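Cel44C (Paenibacillus polymyxa, PDB 2YIH) hydrolyses the beta-1,4-linked glucan backbone of xyloglucan, acting as an endo-glucanase of glycoside hydrolase family 44 through this TIM-barrel-bearing piece of a longer enzyme. Local coordinates at residues Gly204-Glu207 with Leu208-Ser212. The protein carries 8 engineered substitutions. Sequence-based numbering, arbitrary orientation.
Sequences GAKE and LVDRS
Glu207 OE2 is gripped by several donors: Arg211 NE, one helical turn on, binds it at 2.8 Å through the carboxylate's anti lone pair, Arg211 NH2 adds a weak bond at 3.3 Å, and NE2 of His199, outside the helix, is hydrogen-bonded to it as well. The two side chains run alongside each other and point the same way, yet their flat ends are turned 55° apart; OE2 lies at the guanidinium edge, near its plane, and OE1 turns to the helix start. Glu207 OE1 accepts from the backbone N of Gly204, the N-cap residue, at 3.0 Å, meeting it on the anti side but 32° out of the carboxylate plane. With CG anti to its own backbone N (chi1 177°) and the chain extended beyond it, Glu207 can thus join the start of the helix to its next turn. Replaced by an alanine, Glu207 would probably leave the Gly204 N-H without this acceptor and Arg211 and His199 without their shared anion. A second i to i+4 ion pair joins Lys206 and Asp210. The lysine chain is extended until a bend at its last torsion swings Lys206 NZ onto the syn lone pair of Asp210 OD2, 2.8 Å away. Beneath both pairs the backbone follows the alpha-helical pattern, Leu208 N bonding Gly204 O at 2.9 Å. Ser212 OG returns to Leu208 O at 2.7 Å, on the opposite face of that carbonyl from Ser212 N. Leu208 meanwhile packs against Met112 and Phe258, while Asp247 accepts from the backbone N atoms of Ala205 and Lys206. Together these interactions illustrate a helix N-terminus whose backbone donors meet carboxylates and whose first turns carry i to i+4 salt bridges, here on TIM-barrel helix 205-222, which follows strand 181-184 and precedes strand 227-233 in the chain.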
loop_
_atom_site.group_PDB
_atom_site.type_symbol
_atom_site.label_atom_id
_atom_site.label_comp_id
_atom_site.label_asym_id
_atom_site.label_seq_id
_atom_site.Cartn_x
_atom_site.Cartn_y
_atom_site.Cartn_z
ATOM N N GLY A 204 21.579 -8.573 -7.554
ATOM C CA GLY A 204 21.579 -8.525 -9.037
ATOM C C GLY A 204 20.178 -8.559 -9.615
ATOM O O GLY A 204 19.229 -9.000 -8.935
ATOM N N ALA A 205 20.016 -8.043 -10.835
ATOM C CA ALA A 205 18.715 -8.140 -11.522
ATOM C C ALA A 205 18.369 -9.586 -11.826
ATOM O O ALA A 205 17.258 -10.034 -11.525
ATOM C CB ALA A 205 18.690 -7.304 -12.778
ATOM N N LYS A 206 19.321 -10.343 -12.380
ATOM C CA LYS A 206 19.067 -11.761 -12.645
ATOM C C LYS A 206 18.919 -12.529 -11.341
ATOM O O LYS A 206 18.025 -13.376 -11.217
ATOM C CB LYS A 206 20.173 -12.372 -13.520
ATOM C CG LYS A 206 19.920 -13.850 -13.867
ATOM C CD LYS A 206 21.174 -14.467 -14.483
ATOM C CE LYS A 206 20.882 -15.843 -15.090
ATOM N NZ LYS A 206 20.619 -16.872 -14.058
ATOM N N GLU A 207 19.774 -12.217 -10.360
ATOM C CA GLU A 207 19.641 -12.830 -9.025
ATOM C C GLU A 207 18.212 -12.686 -8.482
ATOM O O GLU A 207 17.642 -13.633 -7.943
ATOM C CB GLU A 207 20.615 -12.188 -8.024
ATOM C CG GLU A 207 20.432 -12.753 -6.616
ATOM C CD GLU A 207 21.204 -11.979 -5.558
ATOM O OE1 GLU A 207 21.908 -11.005 -5.910
ATOM O OE2 GLU A 207 21.086 -12.337 -4.366
ATOM N N LEU A 208 17.704 -11.463 -8.531
ATOM C CA LEU A 208 16.371 -11.179 -7.985
ATOM C C LEU A 208 15.313 -12.030 -8.693
ATOM O O LEU A 208 14.463 -12.638 -8.039
ATOM C CB LEU A 208 16.055 -9.703 -8.094
ATOM C CG LEU A 208 14.696 -9.328 -7.484
ATOM C CD1 LEU A 208 14.559 -9.841 -6.039
ATOM C CD2 LEU A 208 14.505 -7.820 -7.572
ATOM N N VAL A 209 15.369 -12.077 -10.021
ATOM C CA VAL A 209 14.414 -12.915 -10.761
ATOM C C VAL A 209 14.542 -14.391 -10.373
ATOM O O VAL A 209 13.546 -15.062 -10.128
ATOM C CB VAL A 209 14.554 -12.737 -12.288
ATOM C CG1 VAL A 209 13.777 -13.862 -13.050
ATOM C CG2 VAL A 209 14.047 -11.361 -12.685
ATOM N N ASP A 210 15.766 -14.902 -10.316
ATOM C CA ASP A 210 15.973 -16.296 -9.937
ATOM C C ASP A 210 15.447 -16.620 -8.529
ATOM O O ASP A 210 14.795 -17.639 -8.326
ATOM C CB ASP A 210 17.460 -16.685 -10.053
ATOM C CG ASP A 210 17.946 -16.766 -11.508
ATOM O OD1 ASP A 210 17.121 -16.829 -12.450
ATOM O OD2 ASP A 210 19.181 -16.751 -11.688
ATOM N N ARG A 211 15.740 -15.743 -7.554
ATOM C CA ARG A 211 15.256 -15.964 -6.187
ATOM C C ARG A 211 13.732 -15.947 -6.157
ATOM O O ARG A 211 13.114 -16.744 -5.455
ATOM C CB ARG A 211 15.790 -14.864 -5.264
ATOM C CG ARG A 211 17.244 -15.081 -4.868
ATOM C CD ARG A 211 17.701 -13.985 -3.911
ATOM N NE ARG A 211 19.128 -14.114 -3.590
ATOM C CZ ARG A 211 19.608 -14.943 -2.664
ATOM N NH1 ARG A 211 18.782 -15.730 -1.977
ATOM N NH2 ARG A 211 20.923 -15.039 -2.461
ATOM N N SER A 212 13.155 -15.057 -6.950
ATOM C CA SER A 212 11.704 -14.872 -7.019
ATOM C C SER A 212 11.003 -16.077 -7.626
ATOM O O SER A 212 9.962 -16.534 -7.139
ATOM C CB SER A 212 11.400 -13.624 -7.880
ATOM O OG SER A 212 11.869 -12.443 -7.219
#